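Local atomic coordinates of glycerol-3-phosphate dehydrogenase [NAD(+)] (Dunaliella salina, PDB entry 6IUY), a protein that probably interconverts dihydroxyacetone phosphate and sn-glycerol 3-phosphate with NAD(H), and carries a second, phosphatase-type domain for going on to glycerol. Residues L436-F441 with I448-D453; R191-R194 with N200-M203. All coordinates share one frame; numbering follows the deposited sequence.

Contact 1. Residues L436-F441 with I448-D453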
ATOM      1  N   LEU A 436      19.468 -16.515   5.265  1.00 47.10           N
ATOM      2  CA  LEU A 436      20.845 -16.048   5.427  1.00 46.03           C
ATOM      3  C   LEU A 436      20.902 -14.520   5.523  1.00 45.39           C
ATOM      4  O   LEU A 436      21.410 -13.961   6.494  1.00 44.85           O
ATOM      5  CB  LEU A 436      21.697 -16.533   4.247  1.00 46.78           C
ATOM      6  CG  LEU A 436      23.216 -16.313   4.305  1.00 48.22           C
ATOM      7  CD1 LEU A 436      23.856 -17.300   5.271  1.00 46.97           C
ATOM      8  CD2 LEU A 436      23.849 -16.416   2.909  1.00 45.27           C
ATOM      9  N   TRP A 437      20.355 -13.849   4.516  1.00 43.49           N
ATOM     10  CA  TRP A 437      20.329 -12.389   4.508  1.00 43.21           C
ATOM     11  C   TRP A 437      19.658 -11.794   5.745  1.00 45.70           C
ATOM     12  O   TRP A 437      20.137 -10.797   6.302  1.00 46.12           O
ATOM     13  CB  TRP A 437      19.646 -11.890   3.242  1.00 39.87           C
ATOM     14  CG  TRP A 437      20.410 -12.226   2.012  1.00 43.60           C
ATOM     15  CD1 TRP A 437      19.939 -12.846   0.896  1.00 43.02           C
ATOM     16  CD2 TRP A 437      21.808 -11.982   1.776  1.00 41.57           C
ATOM     17  NE1 TRP A 437      20.950 -12.978  -0.033  1.00 39.00           N
ATOM     18  CE2 TRP A 437      22.104 -12.466   0.495  1.00 41.38           C
ATOM     19  CE3 TRP A 437      22.822 -11.386   2.523  1.00 43.98           C
ATOM     20  CZ2 TRP A 437      23.385 -12.376  -0.054  1.00 42.97           C
ATOM     21  CZ3 TRP A 437      24.083 -11.280   1.967  1.00 37.07           C
ATOM     22  CH2 TRP A 437      24.355 -11.781   0.700  1.00 40.78           C
ATOM     23  N   GLN A 438      18.564 -12.396   6.199  1.00 47.53           N
ATOM     24  CA  GLN A 438      17.879 -11.845   7.357  1.00 42.84           C
ATOM     25  C   GLN A 438      18.750 -11.935   8.585  1.00 39.86           C
ATOM     26  O   GLN A 438      18.819 -10.983   9.377  1.00 41.76           O
ATOM     27  CB  GLN A 438      16.546 -12.548   7.618  1.00 44.22           C
ATOM     28  CG  GLN A 438      15.809 -11.977   8.832  1.00 38.97           C
ATOM     29  CD  GLN A 438      14.420 -12.590   9.023  1.00 45.29           C
ATOM     30  OE1 GLN A 438      14.141 -13.694   8.552  1.00 50.66           O
ATOM     31  NE2 GLN A 438      13.554 -11.873   9.716  1.00 47.34           N
ATOM     32  N   GLN A 439      19.414 -13.078   8.759  1.00 44.05           N
ATOM     33  CA  GLN A 439      20.332 -13.249   9.881  1.00 44.93           C
ATOM     34  C   GLN A 439      21.483 -12.244   9.761  1.00 41.52           C
ATOM     35  O   GLN A 439      21.934 -11.706  10.752  1.00 41.86           O
ATOM     36  CB  GLN A 439      20.866 -14.694   9.957  1.00 48.85           C
ATOM     37  CG  GLN A 439      21.920 -14.918  11.065  1.00 52.33           C
ATOM     38  CD  GLN A 439      22.316 -16.400  11.247  1.00 62.36           C
ATOM     39  OE1 GLN A 439      21.799 -17.289  10.556  1.00 62.69           O
ATOM     40  NE2 GLN A 439      23.234 -16.659  12.180  1.00 53.79           N
ATOM     41  N   LEU A 440      21.923 -11.959   8.541  1.00 39.45           N
ATOM     42  CA  LEU A 440      23.036 -11.027   8.354  1.00 46.56           C
ATOM     43  C   LEU A 440      22.657  -9.563   8.678  1.00 47.78           C
ATOM     44  O   LEU A 440      23.359  -8.882   9.439  1.00 45.54           O
ATOM     45  CB  LEU A 440      23.555 -11.136   6.923  1.00 42.23           C
ATOM     46  CG  LEU A 440      24.947 -10.597   6.611  1.00 46.21           C
ATOM     47  CD1 LEU A 440      25.977 -11.201   7.561  1.00 44.27           C
ATOM     48  CD2 LEU A 440      25.288 -10.892   5.154  1.00 38.78           C
ATOM     49  N   PHE A 441      21.534  -9.100   8.130  1.00 40.65           N
ATOM     50  CA  PHE A 441      21.141  -7.692   8.222  1.00 42.51           C
ATOM     51  C   PHE A 441      20.264  -7.289   9.418  1.00 44.23           C
ATOM     52  O   PHE A 441      20.323  -6.145   9.870  1.00 45.33           O
ATOM     53  CB  PHE A 441      20.403  -7.282   6.949  1.00 36.25           C
ATOM     54  CG  PHE A 441      21.302  -6.992   5.784  1.00 39.43           C
ATOM     55  CD1 PHE A 441      21.860  -5.730   5.621  1.00 39.07           C
ATOM     56  CD2 PHE A 441      21.563  -7.967   4.828  1.00 37.88           C
ATOM     57  CE1 PHE A 441      22.667  -5.449   4.540  1.00 36.34           C
ATOM     58  CE2 PHE A 441      22.376  -7.695   3.739  1.00 40.57           C
ATOM     59  CZ  PHE A 441      22.931  -6.438   3.593  1.00 39.64           C
ATOM     60  N   ILE A 448      13.668  -6.617   9.833  1.00 44.81           N
ATOM     61  CA  ILE A 448      13.610  -7.137   8.474  1.00 41.95           C
ATOM     62  C   ILE A 448      12.324  -7.916   8.226  1.00 44.19           C
ATOM     63  O   ILE A 448      11.874  -8.685   9.075  1.00 47.66           O
ATOM     64  CB  ILE A 448      14.817  -8.034   8.178  1.00 41.60           C
ATOM     65  CG1 ILE A 448      16.094  -7.189   8.130  1.00 44.69           C
ATOM     66  CG2 ILE A 448      14.617  -8.788   6.881  1.00 37.53           C
ATOM     67  CD1 ILE A 448      16.255  -6.403   6.858  1.00 43.26           C
ATOM     68  N   ASN A 449      11.751  -7.699   7.048  1.00 39.70           N
ATOM     69  CA  ASN A 449      10.557  -8.385   6.595  1.00 46.08           C
ATOM     70  C   ASN A 449      10.864  -9.130   5.295  1.00 44.61           C
ATOM     71  O   ASN A 449      11.284  -8.506   4.312  1.00 40.30           O
ATOM     72  CB  ASN A 449       9.430  -7.351   6.406  1.00 51.33           C
ATOM     73  CG  ASN A 449       8.153  -7.952   5.865  1.00 56.76           C
ATOM     74  OD1 ASN A 449       7.872  -9.138   6.050  1.00 59.88           O
ATOM     75  ND2 ASN A 449       7.356  -7.121   5.192  1.00 57.08           N
ATOM     76  N   LEU A 450      10.663 -10.451   5.274  1.00 45.46           N
ATOM     77  CA  LEU A 450      10.966 -11.242   4.067  1.00 45.75           C
ATOM     78  C   LEU A 450       9.792 -11.296   3.101  1.00 46.05           C
ATOM     79  O   LEU A 450       8.647 -11.505   3.487  1.00 50.55           O
ATOM     80  CB  LEU A 450      11.396 -12.674   4.422  1.00 43.68           C
ATOM     81  CG  LEU A 450      12.726 -12.866   5.148  1.00 41.78           C
ATOM     82  CD1 LEU A 450      12.984 -14.347   5.400  1.00 40.82           C
ATOM     83  CD2 LEU A 450      13.898 -12.262   4.397  1.00 41.27           C
ATOM     84  N   LEU A 451      10.096 -11.110   1.828  1.00 45.15           N
ATOM     85  CA  LEU A 451       9.084 -11.016   0.802  1.00 47.81           C
ATOM     86  C   LEU A 451       9.606 -11.784  -0.372  1.00 50.82           C
ATOM     87  O   LEU A 451      10.813 -11.793  -0.592  1.00 49.09           O
ATOM     88  CB  LEU A 451       8.829  -9.569   0.403  1.00 45.66           C
ATOM     89  CG  LEU A 451       7.602  -8.850   0.929  1.00 53.30           C
ATOM     90  CD1 LEU A 451       7.517  -9.016   2.408  1.00 53.54           C
ATOM     91  CD2 LEU A 451       7.714  -7.382   0.559  1.00 54.10           C
ATOM     92  N   ALA A 452       8.720 -12.409  -1.141  1.00 48.36           N
ATOM     93  CA  ALA A 452       9.166 -13.108  -2.330  1.00 47.28           C
ATOM     94  C   ALA A 452       9.246 -12.176  -3.545  1.00 49.86           C
ATOM     95  O   ALA A 452       9.912 -12.512  -4.529  1.00 50.63           O
ATOM     96  CB  ALA A 452       8.263 -14.276  -2.615  1.00 44.13           C
ATOM     97  N   ASP A 453       8.606 -11.001  -3.472  1.00 42.89           N
ATOM     98  CA  ASP A 453       8.449 -10.126  -4.652  1.00 44.68           C
ATOM     99  C   ASP A 453       9.681  -9.262  -4.969  1.00 45.50           C
ATOM    100  O   ASP A 453       9.676  -8.048  -4.714  1.00 41.49           O
ATOM    101  CB  ASP A 453       7.225  -9.192  -4.479  1.00 40.00           C
ATOM    102  CG  ASP A 453       6.899  -8.406  -5.751  1.00 45.01           C
ATOM    103  OD1 ASP A 453       7.646  -8.517  -6.748  1.00 45.99           O
ATOM    104  OD2 ASP A 453       5.892  -7.667  -5.765  1.00 52.83           O
TER

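Contact 2. Residues R191-R194 with N200-M203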
ATOM      1  N   ARG A 191       7.282 -38.270   4.707  1.00 52.61           N
ATOM      2  CA  ARG A 191       6.215 -37.431   5.230  1.00 50.56           C
ATOM      3  C   ARG A 191       6.722 -36.012   5.440  1.00 52.65           C
ATOM      4  O   ARG A 191       6.018 -35.038   5.156  1.00 48.54           O
ATOM      5  CB  ARG A 191       5.680 -38.005   6.532  1.00 51.99           C
ATOM      6  CG  ARG A 191       5.043 -39.366   6.364  1.00 55.41           C
ATOM      7  CD  ARG A 191       3.735 -39.419   7.116  1.00 61.72           C
ATOM      8  NE  ARG A 191       3.932 -39.708   8.526  1.00 59.56           N
ATOM      9  CZ  ARG A 191       3.269 -39.106   9.505  1.00 61.15           C
ATOM     10  NH1 ARG A 191       2.376 -38.160   9.222  1.00 56.70           N
ATOM     11  NH2 ARG A 191       3.509 -39.443  10.771  1.00 56.91           N
ATOM     12  N   ILE A 192       7.954 -35.914   5.938  1.00 52.60           N
ATOM     13  CA  ILE A 192       8.658 -34.642   6.094  1.00 49.36           C
ATOM     14  C   ILE A 192       8.784 -33.916   4.755  1.00 51.80           C
ATOM     15  O   ILE A 192       8.563 -32.708   4.674  1.00 52.12           O
ATOM     16  CB  ILE A 192      10.065 -34.858   6.715  1.00 48.78           C
ATOM     17  CG1 ILE A 192       9.955 -35.108   8.224  1.00 49.11           C
ATOM     18  CG2 ILE A 192      10.965 -33.675   6.452  1.00 50.75           C
ATOM     19  CD1 ILE A 192      11.252 -35.567   8.858  1.00 46.29           C
ATOM     20  N   ARG A 193       9.113 -34.659   3.703  1.00 49.31           N
ATOM     21  CA  ARG A 193       9.328 -34.078   2.387  1.00 51.28           C
ATOM     22  C   ARG A 193       8.031 -33.522   1.807  1.00 55.27           C
ATOM     23  O   ARG A 193       8.051 -32.550   1.050  1.00 54.01           O
ATOM     24  CB  ARG A 193       9.936 -35.119   1.453  1.00 48.88           C
ATOM     25  CG  ARG A 193      10.544 -34.552   0.191  1.00 55.34           C
ATOM     26  CD  ARG A 193      11.089 -35.656  -0.742  1.00 58.33           C
ATOM     27  NE  ARG A 193      12.335 -36.227  -0.238  1.00 55.84           N
ATOM     28  CZ  ARG A 193      13.504 -35.592  -0.290  1.00 59.74           C
ATOM     29  NH1 ARG A 193      13.574 -34.375  -0.825  1.00 56.39           N
ATOM     30  NH2 ARG A 193      14.603 -36.164   0.192  1.00 56.72           N
ATOM     31  N   ARG A 194       6.903 -34.132   2.169  1.00 53.66           N
ATOM     32  CA  ARG A 194       5.600 -33.707   1.643  1.00 54.70           C
ATOM     33  C   ARG A 194       5.027 -32.542   2.424  1.00 50.74           C
ATOM     34  O   ARG A 194       4.116 -31.858   1.973  1.00 50.66           O
ATOM     35  CB  ARG A 194       4.580 -34.841   1.695  1.00 55.26           C
ATOM     36  CG  ARG A 194       4.975 -36.134   1.039  1.00 57.68           C
ATOM     37  CD  ARG A 194       3.968 -37.208   1.455  1.00 60.86           C
ATOM     38  NE  ARG A 194       2.601 -36.853   1.073  1.00 57.52           N
ATOM     39  CZ  ARG A 194       1.841 -37.608   0.287  1.00 61.39           C
ATOM     40  NH1 ARG A 194       2.310 -38.761  -0.169  1.00 69.99           N
ATOM     41  NH2 ARG A 194       0.614 -37.226  -0.036  1.00 60.09           N
ATOM     42  N   ASN A 200      16.870 -30.992   0.156  1.00 56.66           N
ATOM     43  CA  ASN A 200      17.987 -31.793   0.633  1.00 57.97           C
ATOM     44  C   ASN A 200      17.809 -32.176   2.092  1.00 53.30           C
ATOM     45  O   ASN A 200      17.927 -31.328   2.972  1.00 50.32           O
ATOM     46  CB  ASN A 200      19.303 -31.036   0.456  1.00 56.53           C
ATOM     47  CG  ASN A 200      19.467 -30.492  -0.939  1.00 61.64           C
ATOM     48  OD1 ASN A 200      19.094 -31.146  -1.916  1.00 66.21           O
ATOM     49  ND2 ASN A 200      20.004 -29.278  -1.046  1.00 60.79           N
ATOM     50  N   ILE A 201      17.532 -33.456   2.336  1.00 53.87           N
ATOM     51  CA  ILE A 201      17.351 -33.973   3.692  1.00 53.63           C
ATOM     52  C   ILE A 201      18.402 -35.044   3.998  1.00 51.01           C
ATOM     53  O   ILE A 201      18.583 -35.984   3.229  1.00 53.03           O
ATOM     54  CB  ILE A 201      15.933 -34.565   3.896  1.00 49.30           C
ATOM     55  CG1 ILE A 201      14.863 -33.577   3.422  1.00 57.20           C
ATOM     56  CG2 ILE A 201      15.714 -34.921   5.353  1.00 49.55           C
ATOM     57  CD1 ILE A 201      13.481 -34.178   3.307  1.00 55.93           C
ATOM     58  N   ILE A 202      19.084 -34.889   5.127  1.00 48.20           N
ATOM     59  CA  ILE A 202      20.197 -35.739   5.496  1.00 51.70           C
ATOM     60  C   ILE A 202      19.736 -36.681   6.594  1.00 53.74           C
ATOM     61  O   ILE A 202      18.955 -36.266   7.461  1.00 51.61           O
ATOM     62  CB  ILE A 202      21.420 -34.906   6.012  1.00 54.47           C
ATOM     63  CG1 ILE A 202      21.741 -33.733   5.074  1.00 53.41           C
ATOM     64  CG2 ILE A 202      22.645 -35.797   6.278  1.00 52.34           C
ATOM     65  CD1 ILE A 202      21.994 -34.116   3.626  1.00 48.58           C
ATOM     66  N   MET A 203      20.196 -37.938   6.562  1.00 49.59           N
ATOM     67  CA  MET A 203      19.981 -38.832   7.699  1.00 50.82           C
ATOM     68  C   MET A 203      21.300 -39.085   8.421  1.00 53.93           C
ATOM     69  O   MET A 203      22.307 -39.437   7.794  1.00 55.27           O
ATOM     70  CB  MET A 203      19.346 -40.162   7.270  1.00 54.18           C
ATOM     71  CG  MET A 203      19.088 -41.136   8.446  1.00 51.87           C
ATOM     72  SD  MET A 203      17.597 -40.759   9.415  1.00 54.08           S
ATOM     73  CE  MET A 203      18.252 -40.614  11.073  1.00 51.21           C
TER

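Contact 1. Residues L436-F441 with I448-D453
The carboxamide of Q438 has two different neighbours on strand residues I448 and L450: OE1 lies 3.4 Å from methyl CD1 of L450, while NE2 is 3.7 Å from the carbonyl O of I448, too far for a hydrogen bond. NE2 instead makes a weak hydrogen bond to OE1 of Q442. The ring of F441 has the carbonyl O of W437 at its edge, in its plane, and turns away from the strand, leaving CB to meet I448 CD1 at 4.2 Å.

The aliphatic part of Q438 lies against the strand side chains. With CG anti to the backbone N (chi1 -180°) and the chain extended beyond it, the side chain reaches straight out from the helix and passes alongside I448, the two running in opposite directions; CG comes 3.9 Å from I448 CG2. L450 slants across the same chain, with CD2 4.2 Å from Q438 CB. Glutamine suits this partly exposed spot, since its methylenes can pack on an isoleucine and a leucine while its amide still finds a polar partner. Branched I448 and L450, two residues apart on one face of the strand, supply the methyl groups.

The segment axes are 9.2 Å apart and nearly antiparallel (167°), as expected where a helix leads back to the next parallel strand. Here strand 422-427, helix 431-441 and strand 446-451 form a beta-alpha-beta unit, the last strand being the outermost of the sheet within this chain, while W437 and F441 reach inward over strands 422-427 and 374-377.

Contact 2. Residues R191-R194 with N200-M203
R193 NH2 and the backbone N of I201 both bond to a single carboxylate oxygen, OD2 of D222, by a salt bridge and a hydrogen bond respectively. NH2 also reaches the carbonyl O of G220, while NE bonds to O of D219 and NH1 to O of N199, which leaves the guanidinium held through all three nitrogens and little able to rotate.

Its flat face is used as well. Methyl CD1 of I201 lies 3.8 Å above the guanidinium plane, over the centre of the group, and is 3.9 Å from both CZ and NH2 of R193. The arginine leaves the helix with CG anti to the backbone N (chi1 -164°), then bends at chi3 (-74°), which brings its head back over the isoleucine, and CB comes 4.1 Å from the same methyl.

This is a helix followed by a strand in the haloacid dehalogenase-like domain: helix 184-195 covers strand 201-205, which lies between strands 37-40 and 223-227 in a parallel sheet. D206, a magnesium ligand, directly follows the strand, although the contact itself is remote from the metal. Replacing R193 by a leucine would probably leave the D222 carboxylate without its charged mate and the carbonyls of D219, G220 and N199 without these donors.

One residue earlier on the helix, I192 has its CB pointing toward the strand, and its methyl CG2 meets CD1 of I201 at 4.1 Å as the two side chains cross. Both isoleucines are buried and also touch C39 of strand 37-40, a setting that suits branched, wholly apolar side chains.

Contacts 1 and 2 each set a helix against the strand that follows it, but in different domains, the dehydrogenase and the phosphatase-type parts, with centres about 24 Å apart and no touch between them. The strand in contact 1 is the outermost of its sheet within the chain, and most of the touching residues are partly exposed, so a neutral glutamine serves beside hydrophobic methyls. Contact 2 lies against an interior strand and is more deeply buried, although it joins less surface (162 against 221 Å²). There a charged group is admitted because its nitrogens are paired with a carboxylate and backbone carbonyls, while isoleucines fill the rest.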